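Long-range contact in P35 (Autographa californica nucleopolyhedrovirus, PDB 1P35), which blocks the host insect cell's apoptotic response to viral infection by inhibiting caspases, and also suppresses antiviral RNA interference: residues A[204-216]-A[230-243]. Numbering follows the deposited sequence.
Sequences FDGEQFEEFVQSL and YYNEASKNKSMIYK. With EDO (1,2-ethanediol), chain F.
Lys243 and Val213 show how a helix can settle on a beta-hairpin through both its apolar flank and the carbonyls at and just beyond its C-terminal end. The lysine chain, extended beyond CG, runs past Val213, and its ammonium hydrogen-bonds to two backbone oxygens: NZ lies 2.8 Å from Leu216 O, in that carbonyl's plane, and 3.0 Å from Gln214 O, above the plane. Such a bridge probably offsets the partial negative charge of the helix end. Val213 divides its methyls, a chi1 of 175° setting CG1 opposite the backbone N: CG1 meets the ring edge of Tyr230, 3.6 Å from CE1, while CG2 lies 3.9 Å from Ile241 CG2. Helix 206-215 packs on one face of the antiparallel hairpin of strands 227-234 and 238-249, at 14° to strand segment 238-243; strand 259-271 continues the sheet. Near the helix start Ile241 CD1 approaches the Phe204 ring obliquely, 3.6 Å from CZ, and Ser239 OG lies over one ring face, opposite Gly206 N. At the first strand, Gln214 CG rests over a face of Tyr230, whose OH touches Glu210 CG at 3.3 Å. Asn232 ND2 comes 2.9 Å from Glu210 CD, amide and carboxylate planes 77° apart, its angle to either oxygen too poor for a hydrogen bond.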
loop_
_atom_site.group_PDB
_atom_site.type_symbol
_atom_site.label_atom_id
_atom_site.label_comp_id
_atom_site.label_asym_id
_atom_site.label_seq_id
_atom_site.Cartn_x
_atom_site.Cartn_y
_atom_site.Cartn_z
ATOM N N PHE A 204 -2.052 -26.574 -17.128
ATOM C CA PHE A 204 -0.978 -27.056 -16.273
ATOM C C PHE A 204 0.058 -27.814 -17.090
ATOM O O PHE A 204 -0.285 -28.540 -18.029
ATOM C CB PHE A 204 -1.559 -28.005 -15.232
ATOM C CG PHE A 204 -0.593 -28.421 -14.184
ATOM C CD1 PHE A 204 -0.048 -27.473 -13.309
ATOM C CD2 PHE A 204 -0.254 -29.765 -14.029
ATOM C CE1 PHE A 204 0.813 -27.849 -12.297
ATOM C CE2 PHE A 204 0.617 -30.154 -13.007
ATOM C CZ PHE A 204 1.149 -29.196 -12.142
ATOM N N ASP A 205 1.335 -27.627 -16.749
ATOM C CA ASP A 205 2.401 -28.375 -17.412
ATOM C C ASP A 205 3.337 -28.853 -16.293
ATOM O O ASP A 205 4.376 -28.238 -15.989
ATOM C CB ASP A 205 3.144 -27.519 -18.444
ATOM C CG ASP A 205 4.135 -28.346 -19.294
ATOM O OD1 ASP A 205 4.604 -29.416 -18.844
ATOM O OD2 ASP A 205 4.460 -27.910 -20.415
ATOM N N GLY A 206 2.926 -29.947 -15.658
ATOM C CA GLY A 206 3.682 -30.509 -14.552
ATOM C C GLY A 206 5.130 -30.774 -14.905
ATOM O O GLY A 206 6.041 -30.421 -14.180
ATOM N N GLU A 207 5.367 -31.361 -16.054
ATOM C CA GLU A 207 6.733 -31.647 -16.390
ATOM C C GLU A 207 7.627 -30.404 -16.582
ATOM O O GLU A 207 8.792 -30.417 -16.187
ATOM C CB GLU A 207 6.729 -32.506 -17.658
ATOM C CG GLU A 207 8.055 -32.743 -18.343
ATOM C CD GLU A 207 7.908 -33.644 -19.580
ATOM O OE1 GLU A 207 6.881 -34.360 -19.700
ATOM O OE2 GLU A 207 8.825 -33.649 -20.424
ATOM N N GLN A 208 7.107 -29.352 -17.214
ATOM C CA GLN A 208 7.917 -28.158 -17.454
ATOM C C GLN A 208 8.197 -27.498 -16.113
ATOM O O GLN A 208 9.266 -26.956 -15.902
ATOM C CB GLN A 208 7.183 -27.145 -18.372
ATOM C CG GLN A 208 8.051 -25.962 -18.849
ATOM C CD GLN A 208 7.273 -24.982 -19.775
ATOM O OE1 GLN A 208 7.735 -23.875 -20.066
ATOM N NE2 GLN A 208 6.105 -25.413 -20.246
ATOM N N PHE A 209 7.221 -27.565 -15.212
ATOM C CA PHE A 209 7.375 -26.938 -13.926
ATOM C C PHE A 209 8.402 -27.750 -13.067
ATOM O O PHE A 209 9.233 -27.145 -12.353
ATOM C CB PHE A 209 6.003 -26.787 -13.209
ATOM C CG PHE A 209 4.993 -25.880 -13.934
ATOM C CD1 PHE A 209 5.430 -24.950 -14.869
ATOM C CD2 PHE A 209 3.600 -26.008 -13.715
ATOM C CE1 PHE A 209 4.501 -24.134 -15.626
ATOM C CE2 PHE A 209 2.661 -25.215 -14.462
ATOM C CZ PHE A 209 3.130 -24.287 -15.410
ATOM N N GLU A 210 8.363 -29.082 -13.148
ATOM C CA GLU A 210 9.301 -29.937 -12.382
ATOM C C GLU A 210 10.711 -29.620 -12.783
ATOM O O GLU A 210 11.582 -29.396 -11.946
ATOM C CB GLU A 210 9.042 -31.436 -12.607
ATOM C CG GLU A 210 7.733 -31.900 -11.980
ATOM C CD GLU A 210 7.516 -33.394 -12.111
ATOM O OE1 GLU A 210 8.383 -34.164 -11.620
ATOM O OE2 GLU A 210 6.471 -33.778 -12.696
ATOM N N GLU A 211 10.928 -29.587 -14.093
ATOM C CA GLU A 211 12.259 -29.262 -14.587
ATOM C C GLU A 211 12.755 -27.894 -14.056
ATOM O O GLU A 211 13.907 -27.732 -13.721
ATOM C CB GLU A 211 12.247 -29.205 -16.122
ATOM C CG GLU A 211 13.574 -28.654 -16.695
ATOM C CD GLU A 211 13.571 -28.478 -18.208
ATOM O OE1 GLU A 211 12.600 -27.909 -18.776
ATOM O OE2 GLU A 211 14.564 -28.886 -18.828
ATOM N N PHE A 212 11.873 -26.891 -14.039
ATOM C CA PHE A 212 12.307 -25.562 -13.603
ATOM C C PHE A 212 12.639 -25.590 -12.076
ATOM O O PHE A 212 13.707 -25.125 -11.647
ATOM C CB PHE A 212 11.192 -24.511 -13.943
ATOM C CG PHE A 212 11.722 -23.146 -14.242
ATOM C CD1 PHE A 212 12.269 -22.353 -13.225
ATOM C CD2 PHE A 212 11.733 -22.665 -15.542
ATOM C CE1 PHE A 212 12.831 -21.086 -13.512
ATOM C CE2 PHE A 212 12.289 -21.402 -15.836
ATOM C CZ PHE A 212 12.838 -20.616 -14.825
ATOM N N VAL A 213 11.734 -26.169 -11.273
ATOM C CA VAL A 213 11.925 -26.223 -9.822
ATOM C C VAL A 213 13.137 -27.068 -9.361
ATOM O O VAL A 213 13.855 -26.656 -8.440
ATOM C CB VAL A 213 10.637 -26.686 -9.121
ATOM C CG1 VAL A 213 10.847 -26.872 -7.596
ATOM C CG2 VAL A 213 9.524 -25.623 -9.355
ATOM N N GLN A 214 13.374 -28.211 -10.019
ATOM C CA GLN A 214 14.510 -29.095 -9.682
ATOM C C GLN A 214 15.844 -28.359 -9.884
ATOM O O GLN A 214 16.824 -28.638 -9.172
ATOM C CB GLN A 214 14.508 -30.357 -10.582
ATOM C CG GLN A 214 13.367 -31.256 -10.319
ATOM C CD GLN A 214 13.232 -32.384 -11.353
ATOM O OE1 GLN A 214 13.913 -32.422 -12.387
ATOM N NE2 GLN A 214 12.313 -33.276 -11.083
ATOM N N SER A 215 15.879 -27.448 -10.862
ATOM C CA SER A 215 17.097 -26.678 -11.180
ATOM C C SER A 215 17.390 -25.533 -10.188
ATOM O O SER A 215 18.506 -24.985 -10.144
ATOM C CB SER A 215 16.984 -26.060 -12.579
ATOM O OG SER A 215 16.158 -24.884 -12.566
ATOM N N LEU A 216 16.405 -25.188 -9.371
ATOM C CA LEU A 216 16.561 -24.038 -8.448
ATOM C C LEU A 216 17.425 -24.283 -7.243
ATOM O O LEU A 216 17.317 -25.319 -6.641
ATOM C CB LEU A 216 15.211 -23.554 -7.911
ATOM C CG LEU A 216 14.147 -23.199 -8.911
ATOM C CD1 LEU A 216 12.927 -22.812 -8.153
ATOM C CD2 LEU A 216 14.654 -22.100 -9.802
ATOM N N TYR A 230 12.123 -30.948 -1.804
ATOM C CA TYR A 230 11.452 -30.804 -3.092
ATOM C C TYR A 230 10.034 -31.376 -3.021
ATOM O O TYR A 230 9.832 -32.533 -2.612
ATOM C CB TYR A 230 12.256 -31.535 -4.190
ATOM C CG TYR A 230 11.523 -31.588 -5.520
ATOM C CD1 TYR A 230 11.266 -30.421 -6.266
ATOM C CD2 TYR A 230 11.024 -32.792 -5.999
ATOM C CE1 TYR A 230 10.538 -30.472 -7.447
ATOM C CE2 TYR A 230 10.289 -32.855 -7.183
ATOM C CZ TYR A 230 10.058 -31.697 -7.904
ATOM O OH TYR A 230 9.459 -31.801 -9.122
ATOM N N TYR A 231 9.063 -30.564 -3.427
ATOM C CA TYR A 231 7.656 -30.950 -3.425
ATOM C C TYR A 231 6.970 -31.038 -4.774
ATOM O O TYR A 231 7.116 -30.161 -5.629
ATOM C CB TYR A 231 6.824 -29.983 -2.586
ATOM C CG TYR A 231 7.084 -30.025 -1.099
ATOM C CD1 TYR A 231 8.138 -29.303 -0.552
ATOM C CD2 TYR A 231 6.330 -30.865 -0.243
ATOM C CE1 TYR A 231 8.479 -29.389 0.807
ATOM C CE2 TYR A 231 6.657 -30.973 1.153
ATOM C CZ TYR A 231 7.748 -30.218 1.657
ATOM O OH TYR A 231 8.121 -30.266 2.965
ATOM N N ASN A 232 6.193 -32.101 -4.950
ATOM C CA ASN A 232 5.398 -32.281 -6.154
ATOM C C ASN A 232 4.079 -32.815 -5.578
ATOM O O ASN A 232 3.816 -34.020 -5.579
ATOM C CB ASN A 232 6.025 -33.294 -7.091
ATOM C CG ASN A 232 5.425 -33.243 -8.490
ATOM O OD1 ASN A 232 4.234 -32.913 -8.668
ATOM N ND2 ASN A 232 6.235 -33.579 -9.491
ATOM N N GLU A 233 3.280 -31.877 -5.061
ATOM C CA GLU A 233 2.011 -32.144 -4.401
ATOM C C GLU A 233 0.750 -31.641 -5.115
ATOM O O GLU A 233 0.769 -30.736 -5.960
ATOM C CB GLU A 233 1.998 -31.502 -3.005
ATOM C CG GLU A 233 3.165 -31.790 -2.087
ATOM C CD GLU A 233 3.065 -31.031 -0.741
ATOM O OE1 GLU A 233 2.756 -29.800 -0.711
ATOM O OE2 GLU A 233 3.319 -31.672 0.298
ATOM N N ALA A 234 -0.367 -32.223 -4.702
ATOM C CA ALA A 234 -1.662 -31.865 -5.234
ATOM C C ALA A 234 -2.678 -31.886 -4.110
ATOM O O ALA A 234 -2.770 -32.879 -3.386
ATOM C CB ALA A 234 -2.075 -32.851 -6.303
ATOM N N SER A 235 -3.398 -30.780 -3.930
ATOM C CA SER A 235 -4.476 -30.747 -2.946
ATOM C C SER A 235 -5.744 -30.751 -3.821
ATOM O O SER A 235 -5.666 -31.004 -5.041
ATOM C CB SER A 235 -4.418 -29.505 -2.042
ATOM O OG SER A 235 -4.665 -28.308 -2.754
ATOM N N LYS A 236 -6.899 -30.491 -3.210
ATOM C CA LYS A 236 -8.187 -30.502 -3.910
ATOM C C LYS A 236 -8.161 -29.837 -5.288
ATOM O O LYS A 236 -8.331 -30.490 -6.321
ATOM C CB LYS A 236 -9.264 -29.843 -3.019
ATOM N N ASN A 237 -7.940 -28.534 -5.307
ATOM C CA ASN A 237 -7.923 -27.821 -6.566
ATOM C C ASN A 237 -6.569 -27.262 -6.968
ATOM O O ASN A 237 -6.455 -26.655 -8.029
ATOM C CB ASN A 237 -8.941 -26.681 -6.531
ATOM C CG ASN A 237 -10.367 -27.178 -6.446
ATOM O OD1 ASN A 237 -10.860 -27.873 -7.354
ATOM N ND2 ASN A 237 -11.046 -26.827 -5.357
ATOM N N LYS A 238 -5.549 -27.448 -6.138
ATOM C CA LYS A 238 -4.243 -26.917 -6.492
ATOM C C LYS A 238 -3.154 -27.973 -6.730
ATOM O O LYS A 238 -3.206 -29.071 -6.181
ATOM C CB LYS A 238 -3.734 -25.944 -5.414
ATOM C CG LYS A 238 -4.704 -24.825 -5.018
ATOM C CD LYS A 238 -4.089 -23.853 -3.995
ATOM C CE LYS A 238 -5.125 -22.821 -3.483
ATOM N NZ LYS A 238 -5.787 -22.089 -4.589
ATOM N N SER A 239 -2.189 -27.611 -7.577
ATOM C CA SER A 239 -1.011 -28.415 -7.849
ATOM C C SER A 239 0.143 -27.506 -7.401
ATOM O O SER A 239 0.188 -26.324 -7.734
ATOM C CB SER A 239 -0.882 -28.753 -9.341
ATOM O OG SER A 239 -1.941 -29.615 -9.761
ATOM N N MET A 240 1.048 -28.051 -6.603
ATOM C CA MET A 240 2.157 -27.286 -6.078
ATOM C C MET A 240 3.458 -28.018 -6.341
ATOM O O MET A 240 3.663 -29.173 -5.889
ATOM C CB MET A 240 2.002 -27.042 -4.547
ATOM C CG MET A 240 0.770 -26.297 -4.117
ATOM S SD MET A 240 -0.393 -27.298 -3.104
ATOM C CE MET A 240 -1.043 -28.381 -4.302
ATOM N N ILE A 241 4.346 -27.335 -7.056
ATOM C CA ILE A 241 5.634 -27.885 -7.401
ATOM C C ILE A 241 6.638 -26.815 -6.928
ATOM O O ILE A 241 6.783 -25.783 -7.545
ATOM C CB ILE A 241 5.662 -28.169 -8.933
ATOM C CG1 ILE A 241 4.672 -29.312 -9.270
ATOM C CG2 ILE A 241 7.035 -28.585 -9.405
ATOM C CD1 ILE A 241 4.519 -29.554 -10.800
ATOM N N TYR A 242 7.335 -27.090 -5.824
ATOM C CA TYR A 242 8.235 -26.109 -5.234
ATOM C C TYR A 242 9.340 -26.700 -4.359
ATOM O O TYR A 242 9.387 -27.904 -4.082
ATOM C CB TYR A 242 7.413 -25.135 -4.349
ATOM C CG TYR A 242 6.708 -25.829 -3.189
ATOM C CD1 TYR A 242 5.538 -26.542 -3.381
ATOM C CD2 TYR A 242 7.231 -25.785 -1.894
ATOM C CE1 TYR A 242 4.896 -27.195 -2.305
ATOM C CE2 TYR A 242 6.585 -26.435 -0.815
ATOM C CZ TYR A 242 5.417 -27.137 -1.042
ATOM O OH TYR A 242 4.774 -27.787 -0.004
ATOM N N LYS A 243 10.253 -25.836 -3.944
ATOM C CA LYS A 243 11.282 -26.241 -3.026
ATOM C C LYS A 243 11.073 -25.369 -1.787
ATOM O O LYS A 243 10.499 -24.260 -1.884
ATOM C CB LYS A 243 12.660 -26.016 -3.608
ATOM C CG LYS A 243 13.122 -27.150 -4.482
ATOM C CD LYS A 243 14.459 -26.878 -5.128
ATOM C CE LYS A 243 14.967 -28.171 -5.833
ATOM N NZ LYS A 243 16.293 -27.919 -6.339
HETATM C C1 EDO F . 22.821 -25.377 -10.950
HETATM O O1 EDO F . 23.530 -25.898 -9.796
HETATM C C2 EDO F . 21.441 -25.974 -10.979
HETATM O O2 EDO F . 20.596 -25.178 -11.793
#